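PDB 7E6G: putative GGDEF domain protein from Pseudomonas aeruginosa, which probably catalyses the magnesium-dependent condensation of two GTP molecules into the bacterial second messenger cyclic di-GMP, with release of diphosphate. Local coordinates for residues Q131-V140 with E182-L193; W150-E161 with V212-V221. All blocks are in the same frame, centred on the assembly; numbering follows the deposited sequence.

Contact 1 of 2, residues Q131-V140 with E182-L193; sequences QSYVLAMLDV and EEFLLLLPQTRL. With MG (magnesium ion), chain G; G2P (phosphomethylphosphonic acid guanylate ester), chain H.
Val-134 to Asp-139 and Glu-183 to Leu-188 pair as antiparallel neighbours in the central sheet of the GGDEF domain, and the ladder shows how a buried, regularly paired core can carry a metal site at one end. Ala-136 and Leu-186 bond reciprocally, Leu-186 N reaching Ala-136 O at 2.7 Å with a nearly straight N-H (170°). The tight part lies around this pair. On one face the CB atoms of Ala-136 and Leu-186 meet, flanked by Val-134 CG2 against Leu-188 CG and by Leu-138 CD2, 4.0 Å from Phe-184 CD1. On the other, Leu-187 CD1 fills the corner between Leu-135 CD1 and the ring of Tyr-133, while Leu-185, its CG anti to the backbone N (chi1 -172°), brings CD1 to Leu-135 CG at 3.8 Å. Helix 236-252 packs on Leu-135 and Met-137.

The far end is looser: Gln-190 and Arg-192 are exposed, Gln-131 is poorly ordered, and Thr-191 N to Ser-132 O (3.0 Å) is the last backbone bond between the two segments.

At the opposite end Asp-139 OD1 (2.4 Å), Val-140 O and Glu-182 OE2 (2.0 Å) bind magnesium together with two oxygens of the GTP analogue, the carboxylate planes standing 81° apart. Glu-182 belongs to the GGEEF signature. Lys-251 also bonds Asp-139 OD1, while Arg-213 of the second subunit bridges Asp-139 OD2 and Glu-183 OE2. Metal and cationic partners thus probably offset the repulsion among three clustered carboxylates, and the ladder probably helps to set the spacing of the metal ligands.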
loop_
_atom_site.group_PDB
_atom_site.type_symbol
_atom_site.label_atom_id
_atom_site.label_comp_id
_atom_site.label_asym_id
_atom_site.label_seq_id
_atom_site.Cartn_x
_atom_site.Cartn_y
_atom_site.Cartn_z
ATOM N N GLN A 131 -44.458 -11.360 -0.427
ATOM C CA GLN A 131 -44.690 -10.113 0.185
ATOM C C GLN A 131 -45.004 -9.066 -0.875
ATOM O O GLN A 131 -44.170 -8.805 -1.702
ATOM C CB GLN A 131 -43.384 -9.780 0.912
ATOM C CG GLN A 131 -42.101 -10.336 0.305
ATOM C CD GLN A 131 -40.846 -9.668 0.780
ATOM O OE1 GLN A 131 -40.779 -8.466 0.838
ATOM N NE2 GLN A 131 -39.823 -10.438 1.058
ATOM N N SER A 132 -46.179 -8.480 -0.857
ATOM C CA SER A 132 -46.498 -7.518 -1.799
ATOM C C SER A 132 -46.334 -6.138 -1.371
ATOM O O SER A 132 -45.964 -5.853 -0.342
ATOM C CB SER A 132 -47.809 -7.766 -2.398
ATOM O OG SER A 132 -48.770 -7.457 -1.497
ATOM N N TYR A 133 -46.444 -5.277 -2.314
ATOM C CA TYR A 133 -46.348 -3.847 -2.067
ATOM C C TYR A 133 -47.676 -3.190 -2.413
ATOM O O TYR A 133 -48.540 -3.782 -3.069
ATOM C CB TYR A 133 -45.218 -3.208 -2.883
ATOM C CG TYR A 133 -45.373 -3.438 -4.362
ATOM C CD1 TYR A 133 -44.812 -4.556 -4.973
ATOM C CD2 TYR A 133 -46.134 -2.572 -5.141
ATOM C CE1 TYR A 133 -44.970 -4.789 -6.326
ATOM C CE2 TYR A 133 -46.288 -2.776 -6.502
ATOM C CZ TYR A 133 -45.706 -3.897 -7.090
ATOM O OH TYR A 133 -45.873 -4.112 -8.435
ATOM N N VAL A 134 -47.847 -1.953 -1.966
ATOM C CA VAL A 134 -48.995 -1.186 -2.432
ATOM C C VAL A 134 -48.492 0.018 -3.216
ATOM O O VAL A 134 -47.369 0.497 -3.035
ATOM C CB VAL A 134 -49.953 -0.764 -1.289
ATOM C CG1 VAL A 134 -50.197 -1.939 -0.328
ATOM C CG2 VAL A 134 -49.439 0.452 -0.553
ATOM N N LEU A 135 -49.338 0.480 -4.118
ATOM C CA LEU A 135 -49.047 1.558 -5.044
ATOM C C LEU A 135 -50.103 2.634 -4.849
ATOM O O LEU A 135 -51.303 2.344 -4.916
ATOM C CB LEU A 135 -49.090 1.028 -6.478
ATOM C CG LEU A 135 -48.003 1.372 -7.478
ATOM C CD1 LEU A 135 -46.635 1.084 -6.882
ATOM C CD2 LEU A 135 -48.257 0.536 -8.717
ATOM N N ALA A 136 -49.673 3.867 -4.604
ATOM C CA ALA A 136 -50.589 5.002 -4.507
ATOM C C ALA A 136 -50.180 6.044 -5.542
ATOM O O ALA A 136 -49.043 6.504 -5.542
ATOM C CB ALA A 136 -50.578 5.583 -3.091
ATOM N N MET A 137 -51.079 6.388 -6.448
ATOM C CA MET A 137 -50.791 7.380 -7.475
ATOM C C MET A 137 -51.599 8.642 -7.194
ATOM O O MET A 137 -52.830 8.607 -7.111
ATOM C CB MET A 137 -51.084 6.846 -8.876
ATOM C CG MET A 137 -50.386 7.652 -9.982
ATOM S SD MET A 137 -50.785 7.015 -11.619
ATOM C CE MET A 137 -49.680 5.593 -11.709
ATOM N N LEU A 138 -50.902 9.750 -7.083
ATOM C CA LEU A 138 -51.418 11.004 -6.577
ATOM C C LEU A 138 -51.317 12.036 -7.694
ATOM O O LEU A 138 -50.308 12.100 -8.386
ATOM C CB LEU A 138 -50.592 11.400 -5.348
ATOM C CG LEU A 138 -51.019 12.460 -4.347
ATOM C CD1 LEU A 138 -50.988 11.897 -2.939
ATOM C CD2 LEU A 138 -50.084 13.666 -4.474
ATOM N N ASP A 139 -52.377 12.812 -7.902
ATOM C CA ASP A 139 -52.427 13.813 -8.966
ATOM C C ASP A 139 -52.999 15.093 -8.376
ATOM O O ASP A 139 -54.069 15.063 -7.760
ATOM C CB ASP A 139 -53.285 13.328 -10.147
ATOM C CG ASP A 139 -53.403 14.358 -11.277
ATOM O OD1 ASP A 139 -53.805 15.520 -11.029
ATOM O OD2 ASP A 139 -53.126 13.992 -12.443
ATOM N N VAL A 140 -52.301 16.212 -8.587
ATOM C CA VAL A 140 -52.689 17.476 -7.967
ATOM C C VAL A 140 -53.970 18.011 -8.604
ATOM O O VAL A 140 -54.123 18.042 -9.835
ATOM C CB VAL A 140 -51.539 18.491 -8.061
ATOM C CG1 VAL A 140 -51.940 19.818 -7.411
ATOM C CG2 VAL A 140 -50.302 17.931 -7.383
ATOM N N GLU A 182 -47.319 16.754 -12.516
ATOM C CA GLU A 182 -47.937 16.985 -11.219
ATOM C C GLU A 182 -48.541 15.684 -10.704
ATOM O O GLU A 182 -49.614 15.666 -10.093
ATOM C CB GLU A 182 -48.985 18.101 -11.301
ATOM C CG GLU A 182 -49.630 18.251 -12.683
ATOM C CD GLU A 182 -51.038 17.652 -12.747
ATOM O OE1 GLU A 182 -51.250 16.691 -13.526
ATOM O OE2 GLU A 182 -51.934 18.140 -12.019
ATOM N N GLU A 183 -47.862 14.574 -10.970
ATOM C CA GLU A 183 -48.256 13.264 -10.479
ATOM C C GLU A 183 -47.106 12.672 -9.676
ATOM O O GLU A 183 -45.929 12.881 -10.006
ATOM C CB GLU A 183 -48.626 12.313 -11.617
ATOM C CG GLU A 183 -49.821 12.732 -12.430
ATOM C CD GLU A 183 -49.759 12.193 -13.851
ATOM O OE1 GLU A 183 -48.859 12.607 -14.626
ATOM O OE2 GLU A 183 -50.597 11.332 -14.194
ATOM N N PHE A 184 -47.451 11.929 -8.630
ATOM C CA PHE A 184 -46.479 11.273 -7.774
ATOM C C PHE A 184 -46.889 9.820 -7.580
ATOM O O PHE A 184 -48.076 9.503 -7.483
ATOM C CB PHE A 184 -46.369 11.959 -6.403
ATOM C CG PHE A 184 -45.915 13.402 -6.452
ATOM C CD1 PHE A 184 -46.832 14.431 -6.623
ATOM C CD2 PHE A 184 -44.571 13.730 -6.286
ATOM C CE1 PHE A 184 -46.425 15.740 -6.644
ATOM C CE2 PHE A 184 -44.153 15.057 -6.307
ATOM C CZ PHE A 184 -45.081 16.063 -6.488
ATOM N N LEU A 185 -45.906 8.940 -7.517
ATOM C CA LEU A 185 -46.146 7.523 -7.302
ATOM C C LEU A 185 -45.520 7.135 -5.976
ATOM O O LEU A 185 -44.304 7.267 -5.794
ATOM C CB LEU A 185 -45.583 6.680 -8.447
ATOM C CG LEU A 185 -45.984 5.210 -8.343
ATOM C CD1 LEU A 185 -47.492 5.032 -8.301
ATOM C CD2 LEU A 185 -45.403 4.415 -9.501
ATOM N N LEU A 186 -46.351 6.696 -5.046
ATOM C CA LEU A 186 -45.915 6.159 -3.769
ATOM C C LEU A 186 -45.814 4.643 -3.917
ATOM O O LEU A 186 -46.774 3.996 -4.350
ATOM C CB LEU A 186 -46.907 6.539 -2.665
ATOM C CG LEU A 186 -46.788 7.897 -1.938
ATOM C CD1 LEU A 186 -46.521 9.092 -2.873
ATOM C CD2 LEU A 186 -48.033 8.170 -1.107
ATOM N N LEU A 187 -44.653 4.088 -3.594
ATOM C CA LEU A 187 -44.465 2.651 -3.487
ATOM C C LEU A 187 -44.227 2.302 -2.023
ATOM O O LEU A 187 -43.240 2.747 -1.414
ATOM C CB LEU A 187 -43.305 2.174 -4.351
ATOM C CG LEU A 187 -42.955 0.698 -4.160
ATOM C CD1 LEU A 187 -43.883 -0.174 -4.935
ATOM C CD2 LEU A 187 -41.543 0.472 -4.641
ATOM N N LEU A 188 -45.141 1.529 -1.447
ATOM C CA LEU A 188 -44.918 1.027 -0.098
ATOM C C LEU A 188 -44.543 -0.443 -0.197
ATOM O O LEU A 188 -45.418 -1.298 -0.427
ATOM C CB LEU A 188 -46.151 1.215 0.790
ATOM C CG LEU A 188 -46.868 2.556 0.700
ATOM C CD1 LEU A 188 -47.906 2.666 1.810
ATOM C CD2 LEU A 188 -45.874 3.685 0.776
ATOM N N PRO A 189 -43.270 -0.782 -0.047
ATOM C CA PRO A 189 -42.850 -2.172 -0.213
ATOM C C PRO A 189 -43.178 -2.986 1.023
ATOM O O PRO A 189 -43.228 -2.472 2.144
ATOM C CB PRO A 189 -41.337 -2.056 -0.416
ATOM C CG PRO A 189 -40.963 -0.840 0.359
ATOM C CD PRO A 189 -42.154 0.095 0.350
ATOM N N GLN A 190 -43.405 -4.279 0.792
ATOM C CA GLN A 190 -43.732 -5.217 1.860
ATOM C C GLN A 190 -44.814 -4.647 2.766
ATOM O O GLN A 190 -44.671 -4.582 3.987
ATOM C CB GLN A 190 -42.480 -5.593 2.654
ATOM C CG GLN A 190 -41.324 -6.033 1.774
ATOM C CD GLN A 190 -40.056 -6.250 2.553
ATOM O OE1 GLN A 190 -39.042 -5.593 2.305
ATOM N NE2 GLN A 190 -40.093 -7.185 3.493
ATOM N N THR A 191 -45.897 -4.208 2.142
ATOM C CA THR A 191 -47.004 -3.582 2.844
ATOM C C THR A 191 -48.297 -4.076 2.225
ATOM O O THR A 191 -48.377 -4.273 1.009
ATOM C CB THR A 191 -46.907 -2.038 2.784
ATOM O OG1 THR A 191 -45.645 -1.600 3.315
ATOM C CG2 THR A 191 -48.036 -1.386 3.563
ATOM N N ARG A 192 -49.281 -4.333 3.074
ATOM C CA ARG A 192 -50.625 -4.643 2.619
ATOM C C ARG A 192 -51.569 -3.459 2.848
ATOM O O ARG A 192 -51.356 -2.613 3.727
ATOM C CB ARG A 192 -51.158 -5.907 3.320
ATOM C CG ARG A 192 -50.790 -7.217 2.592
ATOM C CD ARG A 192 -50.101 -8.232 3.507
ATOM N NE ARG A 192 -48.892 -7.703 4.149
ATOM C CZ ARG A 192 -47.696 -7.573 3.570
ATOM N NH1 ARG A 192 -47.510 -7.920 2.298
ATOM N NH2 ARG A 192 -46.678 -7.078 4.271
ATOM N N LEU A 193 -52.640 -3.431 2.041
ATOM C CA LEU A 193 -53.605 -2.328 2.026
ATOM C C LEU A 193 -53.974 -1.849 3.421
ATOM O O LEU A 193 -53.976 -0.644 3.701
ATOM C CB LEU A 193 -54.861 -2.778 1.285
ATOM C CG LEU A 193 -55.455 -1.835 0.258
ATOM C CD1 LEU A 193 -54.338 -1.188 -0.564
ATOM C CD2 LEU A 193 -56.489 -2.557 -0.616
HETATM MG MG MG G . -53.841 17.639 -12.072
HETATM P PG G2P H . -57.153 18.183 -12.493
HETATM O O1G G2P H . -56.624 17.063 -12.072
HETATM O O2G G2P H . -57.664 18.890 -11.528
HETATM O O3G G2P H . -57.941 18.073 -13.562
HETATM O O3B G2P H . -55.879 18.862 -12.997
HETATM P PB G2P H . -55.335 20.235 -13.531
HETATM O O1B G2P H . -54.391 20.476 -12.673
HETATM O O2B G2P H . -56.239 21.196 -13.693
HETATM C C3A G2P H . -54.650 20.089 -15.114
HETATM P PA G2P H . -53.624 18.913 -15.615
HETATM O O1A G2P H . -54.583 18.756 -16.609
HETATM O O2A G2P H . -53.704 18.249 -14.340
HETATM O "O5'" G2P H . -52.709 20.073 -15.751
HETATM C "C5'" G2P H . -51.618 20.320 -14.872
HETATM C "C4'" G2P H . -50.723 21.412 -15.366
HETATM O "O4'" G2P H . -49.547 20.985 -14.968
HETATM C "C3'" G2P H . -50.527 21.282 -16.780
HETATM O "O3'" G2P H . -51.040 22.414 -17.365
HETATM C "C2'" G2P H . -49.054 21.202 -16.856
HETATM O "O2'" G2P H . -48.467 21.914 -17.863
HETATM C "C1'" G2P H . -48.682 21.752 -15.603
HETATM N N9 G2P H . -47.366 21.392 -15.231
HETATM C C8 G2P H . -46.877 20.266 -15.631
HETATM N N7 G2P H . -45.668 20.115 -15.194
HETATM C C5 G2P H . -45.369 21.124 -14.500
HETATM C C6 G2P H . -44.285 21.429 -13.834
HETATM O O6 G2P H . -43.313 20.746 -13.787
HETATM N N1 G2P H . -44.246 22.611 -13.142
HETATM C C2 G2P H . -45.320 23.418 -13.189
HETATM N N2 G2P H . -45.265 24.468 -12.555
HETATM N N3 G2P H . -46.386 23.063 -13.887
HETATM C C4 G2P H . -46.432 21.919 -14.516
#

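Contact 2 of 2, residues W150-E161 with V212-V221; sequences WGHDSGDRVLVE and VRVGTEALSV. With G2P (phosphomethylphosphonic acid guanylate ester), chain H.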
loop_
_atom_site.group_PDB
_atom_site.type_symbol
_atom_site.label_atom_id
_atom_site.label_comp_id
_atom_site.label_asym_id
_atom_site.label_seq_id
_atom_site.Cartn_x
_atom_site.Cartn_y
_atom_site.Cartn_z
ATOM N N TRP A 150 -50.430 32.290 -10.331
ATOM C CA TRP A 150 -49.197 32.720 -9.689
ATOM C C TRP A 150 -47.945 32.411 -10.496
ATOM O O TRP A 150 -46.841 32.724 -10.038
ATOM C CB TRP A 150 -49.091 32.090 -8.294
ATOM C CG TRP A 150 -50.126 32.602 -7.327
ATOM C CD1 TRP A 150 -50.141 33.819 -6.706
ATOM C CD2 TRP A 150 -51.304 31.915 -6.885
ATOM N NE1 TRP A 150 -51.250 33.930 -5.904
ATOM C CE2 TRP A 150 -51.978 32.771 -5.995
ATOM C CE3 TRP A 150 -51.856 30.659 -7.160
ATOM C CZ2 TRP A 150 -53.178 32.411 -5.379
ATOM C CZ3 TRP A 150 -53.039 30.297 -6.538
ATOM C CH2 TRP A 150 -53.684 31.171 -5.654
ATOM N N GLY A 151 -48.077 31.818 -11.674
ATOM C CA GLY A 151 -46.920 31.499 -12.480
ATOM C C GLY A 151 -46.396 30.091 -12.247
ATOM O O GLY A 151 -46.667 29.446 -11.236
ATOM N N HIS A 152 -45.612 29.621 -13.216
ATOM C CA HIS A 152 -45.087 28.268 -13.139
ATOM C C HIS A 152 -44.015 28.138 -12.057
ATOM O O HIS A 152 -43.844 27.057 -11.491
ATOM C CB HIS A 152 -44.579 27.844 -14.521
ATOM C CG HIS A 152 -45.687 27.527 -15.488
ATOM N ND1 HIS A 152 -46.178 26.251 -15.675
ATOM C CD2 HIS A 152 -46.425 28.329 -16.296
ATOM C CE1 HIS A 152 -47.159 26.278 -16.562
ATOM N NE2 HIS A 152 -47.330 27.529 -16.952
ATOM N N ASP A 153 -43.306 29.226 -11.732
ATOM C CA ASP A 153 -42.335 29.169 -10.641
ATOM C C ASP A 153 -43.040 28.943 -9.301
ATOM O O ASP A 153 -42.546 28.201 -8.436
ATOM C CB ASP A 153 -41.496 30.453 -10.637
ATOM C CG ASP A 153 -40.385 30.448 -11.710
ATOM O OD1 ASP A 153 -39.400 29.688 -11.578
ATOM O OD2 ASP A 153 -40.487 31.204 -12.701
ATOM N N SER A 154 -44.229 29.532 -9.142
ATOM C CA SER A 154 -45.034 29.295 -7.953
ATOM C C SER A 154 -45.516 27.850 -7.887
ATOM O O SER A 154 -45.424 27.205 -6.834
ATOM C CB SER A 154 -46.220 30.250 -7.935
ATOM O OG SER A 154 -45.771 31.589 -7.832
ATOM N N GLY A 155 -46.072 27.333 -8.986
ATOM C CA GLY A 155 -46.410 25.925 -9.021
ATOM C C GLY A 155 -45.226 25.025 -8.710
ATOM O O GLY A 155 -45.388 23.973 -8.087
ATOM N N ASP A 156 -44.023 25.421 -9.131
ATOM C CA ASP A 156 -42.842 24.602 -8.874
ATOM C C ASP A 156 -42.537 24.568 -7.384
ATOM O O ASP A 156 -42.242 23.505 -6.815
ATOM C CB ASP A 156 -41.635 25.150 -9.650
ATOM C CG ASP A 156 -41.590 24.692 -11.124
ATOM O OD1 ASP A 156 -42.493 23.949 -11.593
ATOM O OD2 ASP A 156 -40.626 25.106 -11.823
ATOM N N ARG A 157 -42.591 25.735 -6.741
ATOM C CA ARG A 157 -42.472 25.772 -5.290
ATOM C C ARG A 157 -43.520 24.889 -4.640
ATOM O O ARG A 157 -43.222 24.140 -3.702
ATOM C CB ARG A 157 -42.577 27.212 -4.806
ATOM C CG ARG A 157 -41.372 27.999 -5.266
ATOM C CD ARG A 157 -40.757 28.774 -4.140
ATOM N NE ARG A 157 -41.572 29.949 -3.877
ATOM C CZ ARG A 157 -42.272 30.148 -2.764
ATOM N NH1 ARG A 157 -42.264 29.244 -1.773
ATOM N NH2 ARG A 157 -42.984 31.259 -2.646
ATOM N N VAL A 158 -44.748 24.938 -5.156
ATOM C CA VAL A 158 -45.820 24.113 -4.616
ATOM C C VAL A 158 -45.457 22.635 -4.708
ATOM O O VAL A 158 -45.627 21.876 -3.747
ATOM C CB VAL A 158 -47.140 24.429 -5.342
ATOM C CG1 VAL A 158 -48.161 23.322 -5.102
ATOM C CG2 VAL A 158 -47.687 25.745 -4.862
ATOM N N LEU A 159 -44.951 22.209 -5.860
ATOM C CA LEU A 159 -44.576 20.811 -6.038
ATOM C C LEU A 159 -43.435 20.416 -5.108
ATOM O O LEU A 159 -43.430 19.303 -4.566
ATOM C CB LEU A 159 -44.190 20.558 -7.498
ATOM C CG LEU A 159 -45.346 20.572 -8.494
ATOM C CD1 LEU A 159 -44.819 20.368 -9.880
ATOM C CD2 LEU A 159 -46.352 19.487 -8.147
ATOM N N VAL A 160 -42.458 21.307 -4.910
ATOM C CA VAL A 160 -41.393 21.007 -3.951
ATOM C C VAL A 160 -41.986 20.798 -2.566
ATOM O O VAL A 160 -41.628 19.858 -1.851
ATOM C CB VAL A 160 -40.316 22.115 -3.944
ATOM C CG1 VAL A 160 -39.439 22.003 -2.702
ATOM C CG2 VAL A 160 -39.450 22.062 -5.193
ATOM N N GLU A 161 -42.912 21.661 -2.168
ATOM C CA GLU A 161 -43.471 21.552 -0.823
ATOM C C GLU A 161 -44.311 20.292 -0.668
ATOM O O GLU A 161 -44.322 19.661 0.402
ATOM C CB GLU A 161 -44.300 22.788 -0.515
ATOM C CG GLU A 161 -43.459 24.008 -0.263
ATOM C CD GLU A 161 -42.817 23.963 1.095
ATOM O OE1 GLU A 161 -43.438 24.503 2.049
ATOM O OE2 GLU A 161 -41.700 23.396 1.201
ATOM N N VAL A 212 -48.324 27.116 1.057
ATOM C CA VAL A 212 -47.138 27.625 0.378
ATOM C C VAL A 212 -47.293 29.134 0.206
ATOM O O VAL A 212 -48.217 29.598 -0.460
ATOM C CB VAL A 212 -46.938 26.922 -0.975
ATOM C CG1 VAL A 212 -45.724 27.435 -1.692
ATOM C CG2 VAL A 212 -46.816 25.433 -0.782
ATOM N N ARG A 213 -46.408 29.910 0.812
ATOM C CA ARG A 213 -46.518 31.356 0.704
ATOM C C ARG A 213 -45.960 31.827 -0.626
ATOM O O ARG A 213 -44.834 31.483 -0.987
ATOM C CB ARG A 213 -45.783 32.030 1.843
ATOM C CG ARG A 213 -46.358 31.655 3.173
ATOM C CD ARG A 213 -45.645 32.317 4.314
ATOM N NE ARG A 213 -46.319 31.946 5.546
ATOM C CZ ARG A 213 -47.311 32.652 6.069
ATOM N NH1 ARG A 213 -47.695 33.771 5.464
ATOM N NH2 ARG A 213 -47.899 32.251 7.196
ATOM N N VAL A 214 -46.765 32.588 -1.367
ATOM C CA VAL A 214 -46.340 33.308 -2.551
ATOM C C VAL A 214 -46.727 34.749 -2.316
ATOM O O VAL A 214 -47.913 35.096 -2.384
ATOM C CB VAL A 214 -46.985 32.788 -3.835
ATOM C CG1 VAL A 214 -46.518 33.638 -4.994
ATOM C CG2 VAL A 214 -46.617 31.334 -4.053
ATOM N N GLY A 215 -45.737 35.586 -2.067
ATOM C CA GLY A 215 -45.954 36.957 -1.695
ATOM C C GLY A 215 -47.076 37.125 -0.696
ATOM O O GLY A 215 -47.032 36.682 0.452
ATOM N N THR A 216 -48.123 37.731 -1.177
ATOM C CA THR A 216 -49.200 38.207 -0.362
ATOM C C THR A 216 -50.281 37.152 -0.135
ATOM O O THR A 216 -51.247 37.417 0.595
ATOM C CB THR A 216 -49.719 39.450 -1.060
ATOM O OG1 THR A 216 -49.784 40.552 -0.134
ATOM C CG2 THR A 216 -51.000 39.173 -1.745
ATOM N N GLU A 217 -50.110 35.944 -0.693
ATOM C CA GLU A 217 -51.103 34.881 -0.623
ATOM C C GLU A 217 -50.442 33.596 -0.137
ATOM O O GLU A 217 -49.233 33.416 -0.258
ATOM C CB GLU A 217 -51.791 34.653 -1.989
ATOM C CG GLU A 217 -52.710 35.816 -2.395
ATOM C CD GLU A 217 -53.456 35.582 -3.700
ATOM O OE1 GLU A 217 -52.942 36.016 -4.753
ATOM O OE2 GLU A 217 -54.558 34.976 -3.682
ATOM N N ALA A 218 -51.243 32.716 0.462
ATOM C CA ALA A 218 -50.769 31.436 0.984
ATOM C C ALA A 218 -51.614 30.333 0.354
ATOM O O ALA A 218 -52.787 30.171 0.708
ATOM C CB ALA A 218 -50.855 31.389 2.512
ATOM N N LEU A 219 -51.015 29.588 -0.576
ATOM C CA LEU A 219 -51.730 28.632 -1.412
ATOM C C LEU A 219 -51.943 27.320 -0.677
ATOM O O LEU A 219 -51.056 26.833 0.032
ATOM C CB LEU A 219 -50.958 28.350 -2.700
ATOM C CG LEU A 219 -50.840 29.397 -3.806
ATOM C CD1 LEU A 219 -50.418 30.747 -3.276
ATOM C CD2 LEU A 219 -49.845 28.954 -4.884
ATOM N N SER A 220 -53.125 26.751 -0.863
ATOM C CA SER A 220 -53.439 25.400 -0.425
ATOM C C SER A 220 -53.961 24.602 -1.615
ATOM O O SER A 220 -54.514 25.160 -2.573
ATOM C CB SER A 220 -54.467 25.392 0.691
ATOM O OG SER A 220 -53.871 25.821 1.906
ATOM N N VAL A 221 -53.761 23.283 -1.559
ATOM C CA VAL A 221 -54.088 22.413 -2.673
ATOM C C VAL A 221 -54.690 21.129 -2.138
ATOM O O VAL A 221 -54.585 20.803 -0.953
ATOM C CB VAL A 221 -52.862 22.083 -3.540
ATOM C CG1 VAL A 221 -52.292 23.349 -4.162
ATOM C CG2 VAL A 221 -51.825 21.363 -2.692
HETATM P PG G2P H . -57.153 18.183 -12.493
HETATM O O1G G2P H . -56.624 17.063 -12.072
HETATM O O2G G2P H . -57.664 18.890 -11.528
HETATM O O3G G2P H . -57.941 18.073 -13.562
HETATM O O3B G2P H . -55.879 18.862 -12.997
HETATM P PB G2P H . -55.335 20.235 -13.531
HETATM O O1B G2P H . -54.391 20.476 -12.673
HETATM O O2B G2P H . -56.239 21.196 -13.693
HETATM C C3A G2P H . -54.650 20.089 -15.114
HETATM P PA G2P H . -53.624 18.913 -15.615
HETATM O O1A G2P H . -54.583 18.756 -16.609
HETATM O O2A G2P H . -53.704 18.249 -14.340
HETATM O "O5'" G2P H . -52.709 20.073 -15.751
HETATM C "C5'" G2P H . -51.618 20.320 -14.872
HETATM C "C4'" G2P H . -50.723 21.412 -15.366
HETATM O "O4'" G2P H . -49.547 20.985 -14.968
HETATM C "C3'" G2P H . -50.527 21.282 -16.780
HETATM O "O3'" G2P H . -51.040 22.414 -17.365
HETATM C "C2'" G2P H . -49.054 21.202 -16.856
HETATM O "O2'" G2P H . -48.467 21.914 -17.863
HETATM C "C1'" G2P H . -48.682 21.752 -15.603
HETATM N N9 G2P H . -47.366 21.392 -15.231
HETATM C C8 G2P H . -46.877 20.266 -15.631
HETATM N N7 G2P H . -45.668 20.115 -15.194
HETATM C C5 G2P H . -45.369 21.124 -14.500
HETATM C C6 G2P H . -44.285 21.429 -13.834
HETATM O O6 G2P H . -43.313 20.746 -13.787
HETATM N N1 G2P H . -44.246 22.611 -13.142
HETATM C C2 G2P H . -45.320 23.418 -13.189
HETATM N N2 G2P H . -45.265 24.468 -12.555
HETATM N N3 G2P H . -46.386 23.063 -13.887
HETATM C C4 G2P H . -46.432 21.919 -14.516
#
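Trp-150, at the end of helix 143-150, and Leu-219 make the main apolar contact where helix 152-168 begins beside the hairpin 212-219, a case of a small two-stranded sheet packing against a helix whose other side serves a ligand. Leu-219 lies over one face of the indole: its CG sits 3.7 Å from the centroid of the six-membered ring and 13° off the normal, a CH-pi contact. The same leucine turns CD2 toward Val-158 CG2, which also approaches Val-212 CG1 at 4.1 Å. Val-212, with CG1 anti to its own N (chi1 180°), sends the other branch, CG2, against Glu-161 CB (3.7 Å). Val-214 CG1 fits between Ser-154 OG and the indole CD1, and Val-221 CG1 extends the apolar row to Val-158 CG1.

The polar contacts lie around this row. Trp-150 NE1 donates to Glu-217 OE1 at 2.9 Å, meeting the carboxylate from above its plane, 71° out of it, while Glu-217 CD stays at the ring edge. Arg-157, its chain folded over, donates a hydrogen bond from NH2 to Arg-213 O, with Val-212 CG1 and Val-214 CG2 beside the guanidinium. Within the helical segment, Ser-154 OG bonds Trp-150 O at 2.7 Å, tying the helix start to the residue that carries the indole.

Ligand bonds form a third group. Asp-156 OD1 accepts from both N1 (2.7 Å) and N2 of the guanine, and N2 adds a weak bond to His-152 O. The pair of bonds is consistent with Asp-156 reading the N1-H and N2-H edge, which adenine lacks, and hydrophobic packing joins the helix presenting this carboxylate to the hairpin, with polar bonds at the margin.

Overall arrangement
After helix 3-17 and the long helix 27-102, helix 112-128 leads into 131-140, the first half of contact 1. The chain then passes through helix 143-150 into 150-161, where contact 2 begins. Residues 182-193 return to the first strand, and contact 1 closes a loop that holds helices 143-150 and 152-168 and strand 175-178. Helix 193-208 follows before 212-221 closes contact 2, so the two loops cross. Contact 1 binds central strands together; contact 2 joins the peripheral hairpin to the helix. Their centres lie about 25 Å apart, yet Phe-184 CZ packs on Leu-159 CD2 at 4.0 Å, and one nucleotide spans both, phosphates near contact 1 and guanine at contact 2.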